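Local coordinates for glucose-6-phosphate 1-dehydrogenase (Kluyveromyces lactis, PDB 7E6I), which catalyses the first, rate-limiting step of the oxidative pentose phosphate pathway, oxidising glucose 6-phosphate to 6-phosphogluconolactone with reduction of NADP+ to NADPH, at residues V10-G15 and R118-A123; Y47-L52 and G89-D94; E55-K60 and S82-H87; E95-L100 and S134-N139. All coordinates share one frame; numbering follows the deposited sequence.

In the fold
All four contacts belong to the Rossmann-type NADP-binding domain. Contact 1 lies in its buried core, two central parallel strands joined by backbone hydrogen bonds and covered mostly by apolar side chains. Contacts 2, 3 and 4 are only partly buried and gather round the same sheet. In contact 2 the end of strand 43-48, next to strand 10-14, meets the loop leading into helix 94-110; tyrosines and an arginine replace the aliphatic chemistry. Contact 3 packs helix 54-61 on the outermost strand 84-88, with one leucine inside and an arginine nearer solvent. Contact 4 pairs helices 94-110 and 126-139 through an aromatic face, and its Tyr-97 and Leu-136 reach back to Phe-14 and Phe-120 of contact 1.

Contact 1 (V10-G15 and R118-A123); sequences VITIFG and RLFYLA
Val-10 to Phe-14 and Arg-118 to Leu-122 run as parallel strands, their axes 4.7 Å apart and inclined by 16°. Val-10 O accepts from Leu-119 N at 3.0 Å, Leu-119 O from Thr-12 N at 2.9 Å, and the ladder continues through Tyr-121 N to Thr-12 O and Phe-14 N to Tyr-121 O. A weak bond from Ala-123 N to Phe-14 O ends it, and a water links Ala-123 O and, weakly, Gly-15 O. On the face covered by helix 19-34, Ile-11 CG1 lies 4.0 Å from Leu-119 CB; such branched and aliphatic residues suit a buried strand. On the other face, under helices 94-110 and 126-139, Phe-120 CD1 comes to the edge of the Phe-14 ring, 3.7 Å from its CE1, while Thr-12 CB touches the Phe-120 ring. Val-10 CG1 stands between its N and carbonyl carbon (chi1 39°), alongside Arg-118 CG at 3.6 Å, and the extended arginine carries its charge on to Glu-108. At Gly-15 (phi 75°) a CB would run into Ala-123 O. The ladder uses the groups facing the other strand, while those of Ile-11 and Ile-13 turn to strand 43-48; mostly apolar side chains cover both faces of this Rossmann sheet, and the strand end opens into the loop that, by similarity, binds NADP+.

Contact 2 (Y47-L52 and G89-D94); sequences YARSKL and GPYDSD
Gly-89 meets the end of strand 43-48 through its N, which donates to Ala-48 O at 3.0 Å, while its own O receives a CA-H...O contact from Arg-49 CA at 3.3 Å. Glycine suits this place because a CB would collide with Tyr-47 OH. Pro-90 has no N-H to give, yet its O accepts from Tyr-47 OH at 2.6 Å; the hydroxyl stands 43° above the carbonyl plane. Tyr-47 reaches it because CG is anti to the backbone N (chi1 -176°), turning the ring toward the loop. Next comes Tyr-91, whose CE1 lies 3.8 Å from Tyr-47 CD1, the two rings oblique with planes 36° apart. Arg-49, bent twice in its chain, crosses obliquely at the CD2/CE2 flank of the ring, its CD 3.4 Å from Tyr-91 CE2; by similarity this arginine binds NADP+. The remaining residues lead into helix 94-110. The Tyr-91 ring touches Ile-128 and Val-132 of helix 126-139, and Tyr-47 packs on Phe-14 of the neighbouring strand.

Contact 3 (E55-K60 and S82-H87); sequences EDLREK and SMVSYH
Leu-57 fills the tight side, its CD2 driven against strand 84-87 at 3.6 Å from Val-84 CG1 and 3.5 Å from Ser-85 O. The same methyl meets the edge of the Tyr-86 ring, 4.0 Å from CD1. Leu-57 CG lies anti to its backbone N (chi1 -172°), carrying the isobutyl end across Val-84 at about a right angle; Phe-26 of helix 19-34 also touches it. Leucine suits helix 54-61, part of the beta-alpha-beta crossover from strand 43-48 to its parallel neighbour 84-88, where helix and sheet join through apolar groups; the axes of residues 55-60 and 84-87 approach to 7.5 Å. Toward solvent the contact becomes looser and polar. Arg-58 stretches out from CG to NE and grips Val-84 O side-on, through NE at 3.0 Å and NH2 at 2.9 Å. A leucine here has neither nitrogen, and the helix would probably be tied less firmly to the edge strand at Val-84 O. Arg-58 NH1 makes a long salt bridge to Glu-55 OE1.

Contact 4 (E95-L100 and S134-N139); sequences EGYLEL and SKLKEN
Tyr-97 and Lys-135 form a CH-pi contact: Lys-135 CB hangs over the middle of the ring, 3.3 Å from its centroid and 12° off the normal, so the lysine serves through its aliphatic root. Tyr-97 CG, anti to its carbonyl carbon (chi1 -61°), turns the ring face that way. Apolar packing flanks it: Tyr-97 CB meets Asn-139 CB at 3.8 Å, and Tyr-97 CD2 lies 4.2 Å from Leu-136 CD2. No hydrogen bond crosses; polar groups bond within helix 126-139 or beyond. Asn-139 ND2 donates to Lys-135 O at 3.0 Å, which steadies the amide with OD1 beside Leu-98 CD2. Lys-135 NZ bridges Glu-138 OE2 at 3.0 Å and Asp-94, while Tyr-97 OH bonds to Tyr-91 O. A valine here, lacking ring and hydroxyl, would probably leave Lys-135 CB facing a gap and Tyr-91 O without its partner. Over these residues the helices are inclined by 54°, lying on one face of the parallel sheet, where Leu-100 and Leu-136 rest on Phe-14.

Contact 1 (V10-G15 and R118-A123)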
loop_
_atom_site.group_PDB
_atom_site.type_symbol
_atom_site.label_atom_id
_atom_site.label_comp_id
_atom_site.label_asym_id
_atom_site.label_seq_id
_atom_site.Cartn_x
_atom_site.Cartn_y
_atom_site.Cartn_z
ATOM N N VAL A 10 -13.447 -21.871 3.839
ATOM C CA VAL A 10 -12.142 -22.368 4.245
ATOM C C VAL A 10 -11.090 -21.386 3.744
ATOM O O VAL A 10 -11.001 -21.095 2.543
ATOM C CB VAL A 10 -11.892 -23.801 3.748
ATOM C CG1 VAL A 10 -12.445 -23.974 2.351
ATOM C CG2 VAL A 10 -10.396 -24.158 3.815
ATOM N N ILE A 11 -10.320 -20.847 4.676
ATOM C CA ILE A 11 -9.207 -19.967 4.374
ATOM C C ILE A 11 -7.935 -20.770 4.594
ATOM O O ILE A 11 -7.650 -21.189 5.722
ATOM C CB ILE A 11 -9.240 -18.710 5.257
ATOM C CG1 ILE A 11 -10.494 -17.884 4.961
ATOM C CG2 ILE A 11 -7.997 -17.879 5.068
ATOM C CD1 ILE A 11 -10.800 -16.832 6.032
ATOM N N THR A 12 -7.171 -20.995 3.526
ATOM C CA THR A 12 -5.860 -21.627 3.628
ATOM C C THR A 12 -4.774 -20.568 3.477
ATOM O O THR A 12 -4.739 -19.853 2.472
ATOM C CB THR A 12 -5.677 -22.716 2.572
ATOM O OG1 THR A 12 -6.802 -23.597 2.582
ATOM C CG2 THR A 12 -4.420 -23.504 2.856
ATOM N N ILE A 13 -3.881 -20.488 4.462
ATOM C CA ILE A 13 -2.760 -19.547 4.451
ATOM C C ILE A 13 -1.504 -20.339 4.109
ATOM O O ILE A 13 -0.942 -21.034 4.960
ATOM C CB ILE A 13 -2.600 -18.814 5.787
ATOM C CG1 ILE A 13 -3.841 -17.990 6.114
ATOM C CG2 ILE A 13 -1.392 -17.894 5.748
ATOM C CD1 ILE A 13 -4.886 -18.768 6.868
ATOM N N PHE A 14 -1.052 -20.224 2.867
ATOM C CA PHE A 14 0.202 -20.838 2.466
ATOM C C PHE A 14 1.382 -20.021 2.978
ATOM O O PHE A 14 1.316 -18.794 3.087
ATOM C CB PHE A 14 0.268 -20.973 0.949
ATOM C CG PHE A 14 -0.510 -22.149 0.417
ATOM C CD1 PHE A 14 -1.878 -22.059 0.206
ATOM C CD2 PHE A 14 0.130 -23.341 0.118
ATOM C CE1 PHE A 14 -2.592 -23.142 -0.292
ATOM C CE2 PHE A 14 -0.576 -24.420 -0.376
ATOM C CZ PHE A 14 -1.940 -24.324 -0.581
ATOM N N GLY A 15 2.473 -20.718 3.292
ATOM C CA GLY A 15 3.586 -20.078 3.958
ATOM C C GLY A 15 3.310 -19.804 5.416
ATOM O O GLY A 15 3.856 -18.849 5.977
ATOM N N ARG A 118 -13.706 -20.804 -1.073
ATOM C CA ARG A 118 -12.329 -21.023 -0.638
ATOM C C ARG A 118 -11.462 -19.800 -0.909
ATOM O O ARG A 118 -11.396 -19.311 -2.046
ATOM C CB ARG A 118 -11.728 -22.255 -1.335
ATOM C CG ARG A 118 -12.579 -23.503 -1.172
ATOM C CD ARG A 118 -12.016 -24.678 -1.917
ATOM N NE ARG A 118 -12.846 -25.867 -1.749
ATOM C CZ ARG A 118 -12.955 -26.828 -2.656
ATOM N NH1 ARG A 118 -12.286 -26.744 -3.800
ATOM N NH2 ARG A 118 -13.725 -27.875 -2.419
ATOM N N LEU A 119 -10.795 -19.315 0.137
ATOM C CA LEU A 119 -9.817 -18.244 0.026
ATOM C C LEU A 119 -8.431 -18.835 0.269
ATOM O O LEU A 119 -8.214 -19.534 1.264
ATOM C CB LEU A 119 -10.115 -17.113 1.023
ATOM C CG LEU A 119 -9.222 -15.857 1.002
ATOM C CD1 LEU A 119 -9.389 -15.114 -0.316
ATOM C CD2 LEU A 119 -9.500 -14.909 2.186
ATOM N N PHE A 120 -7.509 -18.581 -0.654
ATOM C CA PHE A 120 -6.110 -18.973 -0.513
ATOM C C PHE A 120 -5.270 -17.716 -0.340
ATOM O O PHE A 120 -5.127 -16.928 -1.281
ATOM C CB PHE A 120 -5.650 -19.769 -1.731
ATOM C CG PHE A 120 -6.398 -21.046 -1.929
ATOM C CD1 PHE A 120 -6.087 -22.173 -1.180
ATOM C CD2 PHE A 120 -7.433 -21.117 -2.846
ATOM C CE1 PHE A 120 -6.786 -23.356 -1.356
ATOM C CE2 PHE A 120 -8.137 -22.299 -3.027
ATOM C CZ PHE A 120 -7.818 -23.417 -2.278
ATOM N N TYR A 121 -4.721 -17.526 0.856
ATOM C CA TYR A 121 -3.797 -16.424 1.114
ATOM C C TYR A 121 -2.368 -16.924 0.924
ATOM O O TYR A 121 -1.919 -17.814 1.654
ATOM C CB TYR A 121 -3.989 -15.861 2.527
ATOM C CG TYR A 121 -3.373 -14.495 2.711
ATOM C CD1 TYR A 121 -1.993 -14.302 2.571
ATOM C CD2 TYR A 121 -4.167 -13.389 3.003
ATOM C CE1 TYR A 121 -1.426 -13.050 2.721
ATOM C CE2 TYR A 121 -3.609 -12.128 3.154
ATOM C CZ TYR A 121 -2.244 -11.959 3.016
ATOM O OH TYR A 121 -1.693 -10.700 3.168
ATOM N N LEU A 122 -1.643 -16.333 -0.027
ATOM C CA LEU A 122 -0.318 -16.835 -0.410
ATOM C C LEU A 122 0.777 -15.963 0.210
ATOM O O LEU A 122 1.365 -15.095 -0.436
ATOM C CB LEU A 122 -0.192 -16.892 -1.931
ATOM C CG LEU A 122 -0.666 -18.137 -2.681
ATOM C CD1 LEU A 122 -2.040 -18.578 -2.237
ATOM C CD2 LEU A 122 -0.654 -17.866 -4.168
ATOM N N ALA A 123 1.074 -16.218 1.487
ATOM C CA ALA A 123 2.067 -15.427 2.220
ATOM C C ALA A 123 3.484 -15.880 1.862
ATOM O O ALA A 123 4.263 -16.336 2.698
ATOM C CB ALA A 123 1.821 -15.529 3.716
HETATM O O HOH W 1 4.960 -15.715 5.828
#

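Contact 2 (Y47-L52 and G89-D94)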
loop_
_atom_site.group_PDB
_atom_site.type_symbol
_atom_site.label_atom_id
_atom_site.label_comp_id
_atom_site.label_asym_id
_atom_site.label_seq_id
_atom_site.Cartn_x
_atom_site.Cartn_y
_atom_site.Cartn_z
ATOM N N TYR A 47 -0.719 -23.906 5.858
ATOM C CA TYR A 47 0.058 -24.864 5.080
ATOM C C TYR A 47 1.481 -24.346 4.909
ATOM O O TYR A 47 1.680 -23.172 4.578
ATOM C CB TYR A 47 -0.613 -25.095 3.710
ATOM C CG TYR A 47 -0.006 -26.142 2.787
ATOM C CD1 TYR A 47 1.237 -25.951 2.199
ATOM C CD2 TYR A 47 -0.709 -27.293 2.457
ATOM C CE1 TYR A 47 1.776 -26.897 1.341
ATOM C CE2 TYR A 47 -0.177 -28.243 1.599
ATOM C CZ TYR A 47 1.061 -28.041 1.045
ATOM O OH TYR A 47 1.591 -28.989 0.193
ATOM N N ALA A 48 2.465 -25.224 5.138
ATOM C CA ALA A 48 3.882 -24.941 4.900
ATOM C C ALA A 48 4.651 -26.265 4.887
ATOM O O ALA A 48 4.100 -27.328 5.186
ATOM C CB ALA A 48 4.459 -23.974 5.942
ATOM N N ARG A 49 5.935 -26.189 4.513
ATOM C CA ARG A 49 6.737 -27.401 4.351
ATOM C C ARG A 49 7.112 -28.018 5.693
ATOM O O ARG A 49 7.091 -29.245 5.836
ATOM C CB ARG A 49 7.998 -27.109 3.530
ATOM C CG ARG A 49 7.763 -26.211 2.298
ATOM C CD ARG A 49 8.875 -25.156 2.035
ATOM N NE ARG A 49 9.360 -24.451 3.224
ATOM C CZ ARG A 49 8.728 -23.467 3.883
ATOM N NH1 ARG A 49 7.517 -23.057 3.495
ATOM N NH2 ARG A 49 9.258 -22.910 4.952
ATOM N N SER A 50 7.461 -27.194 6.681
ATOM C CA SER A 50 7.878 -27.706 7.980
ATOM C C SER A 50 6.778 -28.554 8.601
ATOM O O SER A 50 5.601 -28.459 8.252
ATOM C CB SER A 50 8.216 -26.578 8.955
ATOM O OG SER A 50 9.352 -25.844 8.544
ATOM N N LYS A 51 7.173 -29.347 9.585
ATOM C CA LYS A 51 6.340 -30.432 10.073
ATOM C C LYS A 51 5.761 -30.141 11.447
ATOM O O LYS A 51 5.935 -30.938 12.371
ATOM C CB LYS A 51 7.170 -31.714 10.120
ATOM C CG LYS A 51 6.493 -32.958 9.600
ATOM C CD LYS A 51 7.474 -33.772 8.758
ATOM C CE LYS A 51 6.944 -35.171 8.461
ATOM N NZ LYS A 51 7.226 -36.141 9.573
ATOM N N LEU A 52 5.064 -29.023 11.604
ATOM C CA LEU A 52 4.566 -28.639 12.916
ATOM C C LEU A 52 3.135 -29.131 13.140
ATOM O O LEU A 52 2.464 -29.640 12.240
ATOM C CB LEU A 52 4.672 -27.122 13.115
ATOM C CG LEU A 52 4.419 -26.105 12.001
ATOM C CD1 LEU A 52 3.969 -24.781 12.599
ATOM C CD2 LEU A 52 5.655 -25.885 11.180
ATOM N N GLY A 89 3.400 -29.997 4.009
ATOM C CA GLY A 89 3.589 -30.533 2.687
ATOM C C GLY A 89 4.419 -29.605 1.835
ATOM O O GLY A 89 4.564 -28.414 2.131
ATOM N N PRO A 90 4.990 -30.136 0.760
ATOM C CA PRO A 90 5.780 -29.297 -0.141
ATOM C C PRO A 90 4.878 -28.441 -1.012
ATOM O O PRO A 90 3.720 -28.778 -1.272
ATOM C CB PRO A 90 6.560 -30.318 -0.976
ATOM C CG PRO A 90 5.686 -31.534 -0.992
ATOM C CD PRO A 90 4.883 -31.529 0.282
ATOM N N TYR A 91 5.417 -27.299 -1.441
ATOM C CA TYR A 91 4.719 -26.507 -2.451
ATOM C C TYR A 91 4.933 -27.071 -3.847
ATOM O O TYR A 91 4.155 -26.763 -4.759
ATOM C CB TYR A 91 5.182 -25.043 -2.417
ATOM C CG TYR A 91 5.163 -24.395 -1.047
ATOM C CD1 TYR A 91 3.972 -24.247 -0.341
ATOM C CD2 TYR A 91 6.330 -23.916 -0.471
ATOM C CE1 TYR A 91 3.951 -23.656 0.916
ATOM C CE2 TYR A 91 6.322 -23.320 0.777
ATOM C CZ TYR A 91 5.134 -23.198 1.473
ATOM O OH TYR A 91 5.130 -22.609 2.720
ATOM N N ASP A 92 5.945 -27.927 -3.998
ATOM C CA ASP A 92 6.506 -28.409 -5.251
ATOM C C ASP A 92 5.788 -29.626 -5.824
ATOM O O ASP A 92 6.080 -30.013 -6.961
ATOM C CB ASP A 92 7.975 -28.778 -5.013
ATOM C CG ASP A 92 8.871 -28.367 -6.142
ATOM O OD1 ASP A 92 9.636 -27.396 -5.970
ATOM O OD2 ASP A 92 8.823 -29.027 -7.201
ATOM N N SER A 93 4.885 -30.252 -5.071
ATOM C CA SER A 93 4.437 -31.595 -5.406
ATOM C C SER A 93 2.979 -31.783 -5.015
ATOM O O SER A 93 2.510 -31.230 -4.017
ATOM C CB SER A 93 5.307 -32.653 -4.714
ATOM O OG SER A 93 5.335 -33.860 -5.456
ATOM N N ASP A 94 2.292 -32.633 -5.782
ATOM C CA ASP A 94 0.838 -32.733 -5.711
ATOM C C ASP A 94 0.327 -33.429 -4.456
ATOM O O ASP A 94 -0.866 -33.321 -4.159
ATOM C CB ASP A 94 0.296 -33.481 -6.932
ATOM C CG ASP A 94 0.869 -32.972 -8.247
ATOM O OD1 ASP A 94 0.958 -31.738 -8.452
ATOM O OD2 ASP A 94 1.213 -33.819 -9.093
#

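Contact 3 (E55-K60 and S82-H87)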
loop_
_atom_site.group_PDB
_atom_site.type_symbol
_atom_site.label_atom_id
_atom_site.label_comp_id
_atom_site.label_asym_id
_atom_site.label_seq_id
_atom_site.Cartn_x
_atom_site.Cartn_y
_atom_site.Cartn_z
ATOM N N GLU A 55 -0.860 -27.421 17.537
ATOM C CA GLU A 55 -0.399 -26.702 18.716
ATOM C C GLU A 55 0.707 -25.719 18.359
ATOM O O GLU A 55 0.718 -24.579 18.844
ATOM C CB GLU A 55 0.082 -27.704 19.771
ATOM C CG GLU A 55 -0.926 -27.975 20.883
ATOM C CD GLU A 55 -1.514 -26.692 21.460
ATOM O OE1 GLU A 55 -2.583 -26.236 20.978
ATOM O OE2 GLU A 55 -0.896 -26.136 22.397
ATOM N N ASP A 56 1.644 -26.141 17.508
ATOM C CA ASP A 56 2.766 -25.277 17.162
ATOM C C ASP A 56 2.284 -24.009 16.473
ATOM O O ASP A 56 2.681 -22.897 16.844
ATOM C CB ASP A 56 3.754 -26.031 16.274
ATOM C CG ASP A 56 4.281 -27.294 16.925
ATOM O OD1 ASP A 56 4.221 -28.360 16.272
ATOM O OD2 ASP A 56 4.763 -27.219 18.077
ATOM N N LEU A 57 1.420 -24.156 15.465
ATOM C CA LEU A 57 0.892 -22.995 14.757
ATOM C C LEU A 57 0.185 -22.037 15.711
ATOM O O LEU A 57 0.490 -20.841 15.747
ATOM C CB LEU A 57 -0.061 -23.445 13.652
ATOM C CG LEU A 57 -0.514 -22.305 12.737
ATOM C CD1 LEU A 57 0.699 -21.589 12.159
ATOM C CD2 LEU A 57 -1.440 -22.808 11.638
ATOM N N ARG A 58 -0.776 -22.554 16.485
ATOM C CA ARG A 58 -1.537 -21.707 17.399
ATOM C C ARG A 58 -0.620 -20.984 18.372
ATOM O O ARG A 58 -0.788 -19.784 18.621
ATOM C CB ARG A 58 -2.567 -22.540 18.161
ATOM C CG ARG A 58 -3.620 -23.169 17.279
ATOM C CD ARG A 58 -4.258 -24.359 17.947
ATOM N NE ARG A 58 -5.265 -25.000 17.106
ATOM C CZ ARG A 58 -5.678 -26.252 17.273
ATOM N NH1 ARG A 58 -5.159 -26.986 18.248
ATOM N NH2 ARG A 58 -6.605 -26.772 16.474
ATOM N N GLU A 59 0.360 -21.689 18.928
ATOM C CA GLU A 59 1.258 -21.050 19.875
ATOM C C GLU A 59 2.251 -20.142 19.180
ATOM O O GLU A 59 2.778 -19.224 19.812
ATOM C CB GLU A 59 1.989 -22.101 20.709
ATOM C CG GLU A 59 1.062 -22.941 21.586
ATOM C CD GLU A 59 0.434 -22.149 22.730
ATOM O OE1 GLU A 59 0.977 -21.083 23.103
ATOM O OE2 GLU A 59 -0.602 -22.604 23.266
ATOM N N LYS A 60 2.512 -20.369 17.897
ATOM C CA LYS A 60 3.412 -19.491 17.160
ATOM C C LYS A 60 2.779 -18.121 16.920
ATOM O O LYS A 60 3.470 -17.096 16.943
ATOM C CB LYS A 60 3.803 -20.152 15.837
ATOM C CG LYS A 60 5.119 -19.686 15.236
ATOM C CD LYS A 60 5.401 -20.421 13.922
ATOM C CE LYS A 60 6.901 -20.584 13.663
ATOM N NZ LYS A 60 7.445 -19.503 12.779
ATOM N N SER A 82 -8.886 -22.246 18.126
ATOM C CA SER A 82 -9.542 -23.528 17.904
ATOM C C SER A 82 -10.056 -23.688 16.478
ATOM O O SER A 82 -10.306 -24.818 16.052
ATOM C CB SER A 82 -10.694 -23.704 18.892
ATOM O OG SER A 82 -11.928 -23.383 18.279
ATOM N N MET A 83 -10.233 -22.598 15.733
ATOM C CA MET A 83 -10.604 -22.692 14.323
ATOM C C MET A 83 -9.406 -22.889 13.407
ATOM O O MET A 83 -9.591 -23.168 12.218
ATOM C CB MET A 83 -11.372 -21.439 13.897
ATOM C CG MET A 83 -12.112 -20.786 15.036
ATOM S SD MET A 83 -12.912 -19.232 14.577
ATOM C CE MET A 83 -13.784 -19.699 13.095
ATOM N N VAL A 84 -8.197 -22.766 13.936
ATOM C CA VAL A 84 -6.969 -22.808 13.157
ATOM C C VAL A 84 -6.367 -24.198 13.264
ATOM O O VAL A 84 -6.310 -24.780 14.356
ATOM C CB VAL A 84 -5.979 -21.746 13.663
ATOM C CG1 VAL A 84 -4.593 -22.034 13.159
ATOM C CG2 VAL A 84 -6.442 -20.368 13.254
ATOM N N SER A 85 -5.916 -24.734 12.133
ATOM C CA SER A 85 -5.241 -26.021 12.079
ATOM C C SER A 85 -4.086 -25.919 11.092
ATOM O O SER A 85 -3.932 -24.907 10.401
ATOM C CB SER A 85 -6.209 -27.140 11.691
ATOM O OG SER A 85 -6.387 -27.185 10.290
ATOM N N TYR A 86 -3.270 -26.984 11.028
ATOM C CA TYR A 86 -2.056 -27.007 10.217
ATOM C C TYR A 86 -1.972 -28.276 9.378
ATOM O O TYR A 86 -2.312 -29.371 9.836
ATOM C CB TYR A 86 -0.797 -26.901 11.082
ATOM C CG TYR A 86 0.499 -26.728 10.294
ATOM C CD1 TYR A 86 1.073 -25.469 10.135
ATOM C CD2 TYR A 86 1.158 -27.824 9.730
ATOM C CE1 TYR A 86 2.261 -25.306 9.431
ATOM C CE2 TYR A 86 2.348 -27.666 9.019
ATOM C CZ TYR A 86 2.896 -26.407 8.874
ATOM O OH TYR A 86 4.074 -26.232 8.173
ATOM N N HIS A 87 -1.505 -28.114 8.143
ATOM C CA HIS A 87 -1.173 -29.234 7.286
ATOM C C HIS A 87 0.195 -28.968 6.690
ATOM O O HIS A 87 0.450 -27.868 6.191
ATOM C CB HIS A 87 -2.203 -29.441 6.173
ATOM C CG HIS A 87 -1.947 -30.670 5.357
ATOM N ND1 HIS A 87 -2.321 -31.931 5.772
ATOM C CD2 HIS A 87 -1.319 -30.835 4.169
ATOM C CE1 HIS A 87 -1.947 -32.817 4.866
ATOM N NE2 HIS A 87 -1.333 -32.179 3.885
#

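Contact 4 (E95-L100 and S134-N139)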
loop_
_atom_site.group_PDB
_atom_site.type_symbol
_atom_site.label_atom_id
_atom_site.label_comp_id
_atom_site.label_asym_id
_atom_site.label_seq_id
_atom_site.Cartn_x
_atom_site.Cartn_y
_atom_site.Cartn_z
ATOM N N GLU A 95 1.173 -34.157 -3.722
ATOM C CA GLU A 95 0.649 -34.945 -2.606
ATOM C C GLU A 95 0.119 -34.050 -1.500
ATOM O O GLU A 95 -0.883 -34.383 -0.857
ATOM C CB GLU A 95 1.710 -35.901 -2.048
ATOM C CG GLU A 95 3.004 -35.252 -1.596
ATOM C CD GLU A 95 4.033 -35.231 -2.705
ATOM O OE1 GLU A 95 5.177 -34.766 -2.458
ATOM O OE2 GLU A 95 3.690 -35.684 -3.825
ATOM N N GLY A 96 0.777 -32.918 -1.258
ATOM C CA GLY A 96 0.275 -31.995 -0.257
ATOM C C GLY A 96 -1.084 -31.438 -0.623
ATOM O O GLY A 96 -1.983 -31.361 0.221
ATOM N N TYR A 97 -1.262 -31.070 -1.895
ATOM C CA TYR A 97 -2.518 -30.459 -2.328
ATOM C C TYR A 97 -3.653 -31.474 -2.333
ATOM O O TYR A 97 -4.786 -31.144 -1.964
ATOM C CB TYR A 97 -2.330 -29.815 -3.702
ATOM C CG TYR A 97 -1.282 -28.726 -3.647
ATOM C CD1 TYR A 97 0.073 -29.037 -3.689
ATOM C CD2 TYR A 97 -1.643 -27.392 -3.508
ATOM C CE1 TYR A 97 1.040 -28.056 -3.613
ATOM C CE2 TYR A 97 -0.679 -26.394 -3.437
ATOM C CZ TYR A 97 0.662 -26.734 -3.491
ATOM O OH TYR A 97 1.624 -25.746 -3.422
ATOM N N LEU A 98 -3.364 -32.718 -2.717
ATOM C CA LEU A 98 -4.390 -33.751 -2.652
ATOM C C LEU A 98 -4.766 -34.053 -1.210
ATOM O O LEU A 98 -5.947 -34.235 -0.896
ATOM C CB LEU A 98 -3.914 -35.007 -3.370
ATOM C CG LEU A 98 -3.676 -34.750 -4.857
ATOM C CD1 LEU A 98 -2.858 -35.862 -5.484
ATOM C CD2 LEU A 98 -5.003 -34.555 -5.579
ATOM N N GLU A 99 -3.782 -34.088 -0.311
ATOM C CA GLU A 99 -4.111 -34.217 1.106
ATOM C C GLU A 99 -4.946 -33.033 1.587
ATOM O O GLU A 99 -5.926 -33.214 2.317
ATOM C CB GLU A 99 -2.830 -34.358 1.933
ATOM C CG GLU A 99 -2.118 -35.707 1.780
ATOM C CD GLU A 99 -0.652 -35.671 2.225
ATOM O OE1 GLU A 99 -0.167 -34.587 2.638
ATOM O OE2 GLU A 99 0.019 -36.736 2.160
ATOM N N LEU A 100 -4.583 -31.812 1.172
ATOM C CA LEU A 100 -5.383 -30.639 1.519
ATOM C C LEU A 100 -6.772 -30.712 0.894
ATOM O O LEU A 100 -7.772 -30.425 1.562
ATOM C CB LEU A 100 -4.655 -29.362 1.089
ATOM C CG LEU A 100 -5.238 -27.984 1.437
ATOM C CD1 LEU A 100 -5.228 -27.688 2.936
ATOM C CD2 LEU A 100 -4.488 -26.903 0.682
ATOM N N SER A 134 -0.032 -22.988 -9.835
ATOM C CA SER A 134 -0.128 -24.192 -10.656
ATOM C C SER A 134 -0.764 -25.335 -9.881
ATOM O O SER A 134 -1.756 -25.929 -10.325
ATOM C CB SER A 134 1.256 -24.618 -11.154
ATOM O OG SER A 134 1.829 -23.617 -11.966
ATOM N N LYS A 135 -0.217 -25.644 -8.708
ATOM C CA LYS A 135 -0.700 -26.791 -7.952
ATOM C C LYS A 135 -2.170 -26.637 -7.571
ATOM O O LYS A 135 -2.963 -27.571 -7.733
ATOM C CB LYS A 135 0.167 -26.990 -6.718
ATOM C CG LYS A 135 1.595 -27.385 -7.027
ATOM C CD LYS A 135 1.669 -28.789 -7.575
ATOM C CE LYS A 135 2.895 -28.952 -8.455
ATOM N NZ LYS A 135 2.651 -29.869 -9.597
ATOM N N LEU A 136 -2.556 -25.463 -7.059
ATOM C CA LEU A 136 -3.965 -25.223 -6.752
ATOM C C LEU A 136 -4.843 -25.416 -7.982
ATOM O O LEU A 136 -5.937 -25.986 -7.894
ATOM C CB LEU A 136 -4.156 -23.814 -6.197
ATOM C CG LEU A 136 -3.632 -23.507 -4.804
ATOM C CD1 LEU A 136 -3.727 -21.997 -4.568
ATOM C CD2 LEU A 136 -4.416 -24.284 -3.769
ATOM N N LYS A 137 -4.380 -24.943 -9.136
ATOM C CA LYS A 137 -5.164 -25.079 -10.357
ATOM C C LYS A 137 -5.184 -26.521 -10.861
ATOM O O LYS A 137 -6.206 -26.972 -11.384
ATOM C CB LYS A 137 -4.615 -24.126 -11.419
ATOM C CG LYS A 137 -5.449 -24.014 -12.674
ATOM C CD LYS A 137 -6.877 -23.520 -12.409
ATOM C CE LYS A 137 -7.581 -23.192 -13.731
ATOM N NZ LYS A 137 -8.927 -22.581 -13.532
ATOM N N GLU A 138 -4.078 -27.259 -10.717
ATOM C CA GLU A 138 -4.042 -28.650 -11.165
ATOM C C GLU A 138 -4.803 -29.584 -10.229
ATOM O O GLU A 138 -5.371 -30.579 -10.690
ATOM C CB GLU A 138 -2.594 -29.152 -11.298
ATOM C CG GLU A 138 -1.639 -28.278 -12.153
ATOM C CD GLU A 138 -0.137 -28.441 -11.783
ATOM O OE1 GLU A 138 0.717 -28.554 -12.699
ATOM O OE2 GLU A 138 0.200 -28.446 -10.575
ATOM N N ASN A 139 -4.831 -29.289 -8.926
ATOM C CA ASN A 139 -5.298 -30.246 -7.930
ATOM C C ASN A 139 -6.506 -29.793 -7.126
ATOM O O ASN A 139 -7.325 -30.637 -6.766
ATOM C CB ASN A 139 -4.166 -30.583 -6.947
ATOM C CG ASN A 139 -2.980 -31.248 -7.624
ATOM O OD1 ASN A 139 -2.950 -32.466 -7.798
ATOM N ND2 ASN A 139 -1.997 -30.448 -8.019
#